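Local coordinates for AP endonuclease, family 2 (PDB 3NGF), which probably interconverts hydroxypyruvate and tartronate semialdehyde as a manganese-binding TIM-barrel isomerase of the hyi family, at residues V23-L26 / E27-L31; L120-K123 / A124-T128; F232-L235 / E236-G239. One frame throughout, in Å; residues are numbered along the deposited sequence.

Contact 1: residues V23-L26 / E27-L31; sequences VPFL and ERFRL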
loop_
_atom_site.group_PDB
_atom_site.type_symbol
_atom_site.label_atom_id
_atom_site.label_comp_id
_atom_site.label_asym_id
_atom_site.label_seq_id
_atom_site.Cartn_x
_atom_site.Cartn_y
_atom_site.Cartn_z
ATOM N N VAL A 23 -12.965 15.297 -7.994
ATOM C CA VAL A 23 -12.424 15.643 -9.311
ATOM C C VAL A 23 -11.840 14.394 -9.981
ATOM O O VAL A 23 -11.549 13.407 -9.294
ATOM C CB VAL A 23 -11.372 16.784 -9.228
ATOM C CG1 VAL A 23 -12.008 18.060 -8.628
ATOM C CG2 VAL A 23 -10.123 16.355 -8.446
ATOM N N PRO A 24 -11.666 14.430 -11.321
ATOM C CA PRO A 24 -11.023 13.307 -12.020
ATOM C C PRO A 24 -9.565 13.134 -11.585
ATOM O O PRO A 24 -8.951 14.057 -11.055
ATOM C CB PRO A 24 -11.110 13.709 -13.508
ATOM C CG PRO A 24 -12.083 14.834 -13.584
ATOM C CD PRO A 24 -11.980 15.530 -12.252
ATOM N N PHE A 25 -9.036 11.939 -11.808
ATOM C CA PHE A 25 -7.748 11.514 -11.282
ATOM C C PHE A 25 -6.609 12.511 -11.499
ATOM O O PHE A 25 -5.910 12.881 -10.555
ATOM C CB PHE A 25 -7.389 10.167 -11.904
ATOM C CG PHE A 25 -6.042 9.611 -11.460
ATOM C CD1 PHE A 25 -5.840 9.164 -10.162
ATOM C CD2 PHE A 25 -4.995 9.510 -12.366
ATOM C CE1 PHE A 25 -4.615 8.645 -9.770
ATOM C CE2 PHE A 25 -3.777 8.995 -11.981
ATOM C CZ PHE A 25 -3.590 8.564 -10.662
ATOM N N LEU A 26 -6.448 12.988 -12.724
ATOM C CA LEU A 26 -5.306 13.871 -13.004
ATOM C C LEU A 26 -5.352 15.189 -12.213
ATOM O O LEU A 26 -4.295 15.754 -11.897
ATOM C CB LEU A 26 -5.143 14.113 -14.486
ATOM C CG LEU A 26 -4.730 12.886 -15.321
ATOM C CD1 LEU A 26 -4.538 13.257 -16.779
ATOM C CD2 LEU A 26 -3.427 12.244 -14.792
ATOM N N GLU A 27 -6.556 15.651 -11.894
ATOM C CA GLU A 27 -6.752 16.886 -11.138
ATOM C C GLU A 27 -6.444 16.715 -9.632
ATOM O O GLU A 27 -6.292 17.710 -8.907
ATOM C CB GLU A 27 -8.192 17.401 -11.350
ATOM C CG GLU A 27 -8.422 18.059 -12.732
ATOM C CD GLU A 27 -9.878 18.363 -13.072
ATOM O OE1 GLU A 27 -10.255 18.202 -14.266
ATOM O OE2 GLU A 27 -10.638 18.759 -12.154
ATOM N N ARG A 28 -6.334 15.467 -9.169
ATOM C CA ARG A 28 -6.157 15.171 -7.731
ATOM C C ARG A 28 -4.767 15.531 -7.215
ATOM O O ARG A 28 -4.596 15.829 -6.036
ATOM C CB ARG A 28 -6.487 13.693 -7.427
ATOM C CG ARG A 28 -7.934 13.369 -7.839
ATOM C CD ARG A 28 -8.380 11.945 -7.523
ATOM N NE ARG A 28 -9.640 11.681 -8.199
ATOM C CZ ARG A 28 -10.076 10.496 -8.579
ATOM N NH1 ARG A 28 -9.381 9.387 -8.281
ATOM N NH2 ARG A 28 -11.240 10.411 -9.207
ATOM N N PHE A 29 -3.768 15.509 -8.111
ATOM C CA PHE A 29 -2.396 15.831 -7.731
ATOM C C PHE A 29 -2.283 17.267 -7.211
ATOM O O PHE A 29 -1.765 17.498 -6.105
ATOM C CB PHE A 29 -1.435 15.595 -8.899
ATOM C CG PHE A 29 -1.321 14.138 -9.308
ATOM C CD1 PHE A 29 -0.304 13.346 -8.808
ATOM C CD2 PHE A 29 -2.231 13.581 -10.192
ATOM C CE1 PHE A 29 -0.189 12.016 -9.180
ATOM C CE2 PHE A 29 -2.137 12.255 -10.573
ATOM C CZ PHE A 29 -1.121 11.463 -10.047
ATOM N N ARG A 30 -2.824 18.218 -7.973
ATOM C CA ARG A 30 -2.859 19.624 -7.549
ATOM C C ARG A 30 -3.635 19.808 -6.236
ATOM O O ARG A 30 -3.211 20.543 -5.332
ATOM C CB ARG A 30 -3.496 20.478 -8.624
ATOM C CG ARG A 30 -3.559 21.980 -8.251
ATOM C CD ARG A 30 -4.178 22.844 -9.353
ATOM N NE ARG A 30 -5.559 22.467 -9.676
ATOM C CZ ARG A 30 -6.644 22.844 -8.996
ATOM N NH1 ARG A 30 -6.554 23.628 -7.919
ATOM N NH2 ARG A 30 -7.838 22.436 -9.398
ATOM N N LEU A 31 -4.791 19.173 -6.133
ATOM C CA LEU A 31 -5.571 19.321 -4.898
ATOM C C LEU A 31 -4.844 18.784 -3.641
ATOM O O LEU A 31 -4.909 19.399 -2.568
ATOM C CB LEU A 31 -6.951 18.712 -5.057
ATOM C CG LEU A 31 -7.892 19.324 -6.098
ATOM C CD1 LEU A 31 -9.283 18.681 -5.903
ATOM C CD2 LEU A 31 -7.978 20.845 -6.025
HETATM O O HOH W 1 -3.320 18.026 -10.940
#

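Contact 2: residues L120-K123 / A124-T128; sequences LDRK and ACEET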
loop_
_atom_site.group_PDB
_atom_site.type_symbol
_atom_site.label_atom_id
_atom_site.label_comp_id
_atom_site.label_asym_id
_atom_site.label_seq_id
_atom_site.Cartn_x
_atom_site.Cartn_y
_atom_site.Cartn_z
ATOM N N LEU A 120 -8.042 -22.990 -3.409
ATOM C CA LEU A 120 -6.784 -23.499 -3.943
ATOM C C LEU A 120 -5.992 -24.179 -2.829
ATOM O O LEU A 120 -6.250 -23.953 -1.640
ATOM C CB LEU A 120 -5.960 -22.376 -4.581
ATOM C CG LEU A 120 -6.575 -21.624 -5.764
ATOM C CD1 LEU A 120 -5.544 -20.612 -6.325
ATOM C CD2 LEU A 120 -7.059 -22.572 -6.869
ATOM N N ASP A 121 -5.049 -25.035 -3.220
ATOM C CA ASP A 121 -4.168 -25.701 -2.259
ATOM C C ASP A 121 -3.214 -24.677 -1.603
ATOM O O ASP A 121 -2.466 -23.976 -2.292
ATOM C CB ASP A 121 -3.387 -26.828 -2.946
ATOM C CG ASP A 121 -2.440 -27.537 -1.997
ATOM O OD1 ASP A 121 -2.896 -28.371 -1.186
ATOM O OD2 ASP A 121 -1.233 -27.244 -2.055
ATOM N N ARG A 122 -3.264 -24.585 -0.275
ATOM C CA ARG A 122 -2.527 -23.549 0.450
ATOM C C ARG A 122 -1.023 -23.648 0.229
ATOM O O ARG A 122 -0.366 -22.640 0.001
ATOM C CB ARG A 122 -2.845 -23.601 1.949
ATOM C CG ARG A 122 -2.210 -22.472 2.746
ATOM C CD ARG A 122 -2.821 -21.126 2.353
ATOM N NE ARG A 122 -2.120 -19.985 2.942
ATOM C CZ ARG A 122 -2.535 -18.722 2.866
ATOM N NH1 ARG A 122 -1.813 -17.755 3.433
ATOM N NH2 ARG A 122 -3.679 -18.414 2.246
ATOM N N LYS A 123 -0.481 -24.861 0.279
ATOM C CA LYS A 123 0.946 -25.058 0.094
ATOM C C LYS A 123 1.399 -24.602 -1.301
ATOM O O LYS A 123 2.425 -23.947 -1.423
ATOM C CB LYS A 123 1.327 -26.530 0.350
ATOM C CG LYS A 123 2.829 -26.827 0.291
ATOM C CD LYS A 123 3.108 -28.340 0.438
ATOM C CE LYS A 123 4.592 -28.684 0.220
ATOM N NZ LYS A 123 4.990 -28.737 -1.226
ATOM N N ALA A 124 0.639 -24.940 -2.340
ATOM C CA ALA A 124 0.970 -24.503 -3.707
ATOM C C ALA A 124 0.952 -22.979 -3.781
ATOM O O ALA A 124 1.806 -22.366 -4.437
ATOM C CB ALA A 124 -0.015 -25.066 -4.718
ATOM N N CYS A 125 -0.017 -22.365 -3.115
ATOM C CA CYS A 125 -0.125 -20.909 -3.145
ATOM C C CYS A 125 1.061 -20.214 -2.487
ATOM O O CYS A 125 1.595 -19.226 -3.023
ATOM C CB CYS A 125 -1.419 -20.432 -2.467
ATOM S SG CYS A 125 -2.947 -20.821 -3.378
ATOM N N GLU A 126 1.449 -20.717 -1.321
ATOM C CA GLU A 126 2.582 -20.166 -0.587
ATOM C C GLU A 126 3.880 -20.359 -1.355
ATOM O O GLU A 126 4.705 -19.468 -1.374
ATOM C CB GLU A 126 2.692 -20.777 0.800
ATOM C CG GLU A 126 1.529 -20.413 1.707
ATOM C CD GLU A 126 1.630 -20.992 3.103
ATOM O OE1 GLU A 126 2.643 -21.687 3.407
ATOM O OE2 GLU A 126 0.681 -20.772 3.910
ATOM N N GLU A 127 4.041 -21.520 -1.985
ATOM C CA GLU A 127 5.205 -21.789 -2.822
ATOM C C GLU A 127 5.292 -20.825 -4.002
ATOM O O GLU A 127 6.373 -20.322 -4.316
ATOM C CB GLU A 127 5.212 -23.249 -3.310
ATOM C CG GLU A 127 5.758 -24.176 -2.251
ATOM C CD GLU A 127 5.700 -25.636 -2.611
ATOM O OE1 GLU A 127 5.175 -25.996 -3.696
ATOM O OE2 GLU A 127 6.184 -26.431 -1.776
ATOM N N THR A 128 4.151 -20.555 -4.623
ATOM C CA THR A 128 4.098 -19.667 -5.792
ATOM C C THR A 128 4.358 -18.222 -5.368
ATOM O O THR A 128 5.083 -17.486 -6.051
ATOM C CB THR A 128 2.758 -19.832 -6.533
ATOM O OG1 THR A 128 2.697 -21.151 -7.120
ATOM C CG2 THR A 128 2.596 -18.746 -7.596
HETATM O O HOH W 2 0.815 -18.330 5.394
#

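Contact 3: residues F232-L235 / E236-G239; sequences FSVL and ESVG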
loop_
_atom_site.group_PDB
_atom_site.type_symbol
_atom_site.label_atom_id
_atom_site.label_comp_id
_atom_site.label_asym_id
_atom_site.label_seq_id
_atom_site.Cartn_x
_atom_site.Cartn_y
_atom_site.Cartn_z
ATOM N N PHE A 232 0.479 7.292 15.935
ATOM C CA PHE A 232 1.566 8.081 15.309
ATOM C C PHE A 232 2.774 8.178 16.234
ATOM O O PHE A 232 3.919 8.114 15.775
ATOM C CB PHE A 232 1.130 9.504 14.924
ATOM C CG PHE A 232 -0.045 9.574 13.985
ATOM C CD1 PHE A 232 -0.383 8.520 13.142
ATOM C CD2 PHE A 232 -0.815 10.725 13.939
ATOM C CE1 PHE A 232 -1.470 8.612 12.315
ATOM C CE2 PHE A 232 -1.907 10.820 13.104
ATOM C CZ PHE A 232 -2.230 9.766 12.287
ATOM N N SER A 233 2.529 8.292 17.539
ATOM C CA SER A 233 3.617 8.443 18.507
ATOM C C SER A 233 4.362 7.115 18.649
ATOM O O SER A 233 5.588 7.113 18.839
ATOM C CB SER A 233 3.121 8.977 19.868
ATOM O OG SER A 233 2.471 7.968 20.624
ATOM N N VAL A 234 3.643 6.005 18.459
ATOM C CA VAL A 234 4.251 4.667 18.503
ATOM C C VAL A 234 5.195 4.502 17.302
ATOM O O VAL A 234 6.333 4.032 17.459
ATOM C CB VAL A 234 3.184 3.535 18.530
ATOM C CG1 VAL A 234 3.825 2.152 18.482
ATOM C CG2 VAL A 234 2.262 3.655 19.801
ATOM N N LEU A 235 4.729 4.899 16.117
ATOM C CA LEU A 235 5.537 4.781 14.903
ATOM C C LEU A 235 6.838 5.540 15.088
ATOM O O LEU A 235 7.924 5.056 14.699
ATOM C CB LEU A 235 4.773 5.309 13.688
ATOM C CG LEU A 235 3.615 4.408 13.249
ATOM C CD1 LEU A 235 2.775 5.051 12.144
ATOM C CD2 LEU A 235 4.138 3.022 12.785
ATOM N N GLU A 236 6.736 6.726 15.678
ATOM C CA GLU A 236 7.925 7.575 15.916
ATOM C C GLU A 236 8.885 6.945 16.911
ATOM O O GLU A 236 10.112 6.970 16.697
ATOM C CB GLU A 236 7.514 8.964 16.400
ATOM C CG GLU A 236 6.889 9.830 15.319
ATOM C CD GLU A 236 7.862 10.192 14.197
ATOM O OE1 GLU A 236 9.005 10.616 14.490
ATOM O OE2 GLU A 236 7.467 10.046 13.015
ATOM N N SER A 237 8.316 6.366 17.969
ATOM C CA SER A 237 9.064 5.692 19.043
ATOM C C SER A 237 9.890 4.515 18.540
ATOM O O SER A 237 11.028 4.336 18.990
ATOM C CB SER A 237 8.132 5.242 20.208
ATOM O OG SER A 237 7.499 3.976 19.940
ATOM N N VAL A 238 9.353 3.747 17.580
ATOM C CA VAL A 238 10.094 2.621 17.027
ATOM C C VAL A 238 11.080 3.029 15.927
ATOM O O VAL A 238 11.818 2.190 15.433
ATOM C CB VAL A 238 9.162 1.501 16.503
ATOM C CG1 VAL A 238 8.245 1.001 17.646
ATOM C CG2 VAL A 238 8.342 1.972 15.300
ATOM N N GLY A 239 11.103 4.305 15.556
ATOM C CA GLY A 239 12.041 4.792 14.551
ATOM C C GLY A 239 11.556 4.618 13.126
ATOM O O GLY A 239 12.363 4.572 12.207
#

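Contact 1: residues V23-L26 / E27-L31
At the start of helix 25-34, the helix that follows the first barrel strand, R28 reaches back along the chain to grip the carbonyl of V23. Its NE lies 2.8 Å from V23 O and its NH2 3.0 Å from the same atom, a side-on fork with the oxygen in the guanidinium plane. The NE bond is the straighter, at 155°. An extended chain from CG to NE gives arginine the length for this, and the flat group lies with one face over the backbone of F25. Its NH1 is held by L16 O, so the guanidinium ties two pieces of backbone before the helix.

A chi1 of 179° swings the F25 ring alongside the next turn, where the edge of F29 meets its face. The centroids are 5.3 Å apart and the planes stand at 78°, a T-shaped pair. Phenylalanine suits the place because its ring is met by three others, F29, F42 and F48. F29 also turns its edge to L26 O, with CD2 3.4 Å from that oxygen.

V23 CG2 meets L31 CD1 tip to tip at 3.5 Å, joining the residue before the helix to its second turn. Of the backbone bonds, E27 N to P24 O (3.0 Å) comes first, before R28 N to F25 O, and a water joins L26 O to R30 N. This is the helix N-terminus of the beta-alpha-beta unit formed by strand 11-15, helix 25-34 and strand 39-41 of the TIM barrel.

Contact 2: residues L120-K123 / A124-T128
L120 lays its CB against C125 SG at 3.6 Å, with CD1 a little farther from the same sulfur. Cysteine is small enough to be buried on this side of the turn, where T117 and F161 also touch it.

D121 follows as the N-cap. Its CG is anti to the backbone N (chi1 179°), which brings OD2 round to the amide of A124; the bond is 3.0 Å long and meets the oxygen on its anti side. Aspartate suits the place because a short acidic side chain can accept from an amide that has no preceding turn to bond to, and its negative charge would probably interact well with the helix dipole. D121 O meanwhile takes C125 N, the first bond of the regular series. This is the opening of helix 122-140, the helical limb of the beta-alpha-beta unit between strands 109-111 and 146-149 of the barrel.

R122 bends at chi2 (67°) and presents NE to E126 OE2, one turn on, in a salt bridge of 3.1 Å. The oxygen lies at the edge of the guanidinium, whose plane stands nearly perpendicular to the carboxylate. A water donates to the same OE2. F161 O accepts from R122 NH2, and R174 pairs with E126 OE1, so both ends of the bridge are tied to later parts of the chain.

K123 runs extended and then turns at its last torsion, bringing NZ to 2.7 Å from E127 OE2. This second salt bridge, also four residues apart, comes from the syn side, tilted 33° out of the carboxylate plane; long, flexible lysine and glutamate suit such an exposed flank.

Contact 3: residues F232-L235 / E236-G239
Where helix 228-237 ends, S237 turns its hydroxyl back to the carbonyl of V234. With chi1 at 83°, OG sits between the backbone N and the carbonyl carbon, and from there it donates to V234 O over 2.7 Å. The same oxygen also accepts V238 N at 3.0 Å, whereas the hydroxyl comes in at a C=O...OG angle of 121°. Serine is apt because its side chain is just long enough to reach a carbonyl one turn back.

V238 holds CG1 anti to its carbonyl carbon. Both its methyls lie by V234 O, and CG2 also comes to 3.2 Å from L235 O, a close approach. Beyond the segment V238 packs on I200 and E201, while V234 touches T197 and I200, so both valines face helix 196-202. L235 is buried against F207 and V210 of the neighbouring strand, a place for a branched apolar side chain.

In E236, chi1 (-72°) puts CG beside F232 O, 3.5 Å away, the carbonyl that accepts its own N-H; a bend at chi2 then turns the carboxylate, which has a long, weak ion pair with R241. F232 sends its ring away from the turn, edge-to-face with F12.

G239 closes the helix in a Schellman motif. Its phi of 85° would press a side chain against the carbonyl of V238, so glycine fits, and its N bonds to E236 O. V234 O is thus gripped twice, by its regular helical amide and by a hydroxyl, which implies that the serine satisfies its own polar group within the last turn.

The three contacts come in series along the chain, each local to one outer helix of the closed eight-stranded parallel barrel. Contact 1 starts helix 25-34 after strand 11-15, contact 2 starts helix 122-140 after strand 109-111, and contact 3 ends helix 228-237 before strand 243-246. Centre to centre, contacts 1 and 2 lie about 40 Å apart on opposite sides of the chain's centre, contacts 2 and 3 about 35 Å, and contacts 1 and 3 about 31 Å; none touch. They thus mark helix ends in three separate beta-alpha-beta units around a barrel that holds the manganese site of E150, D185, Q211 and E247.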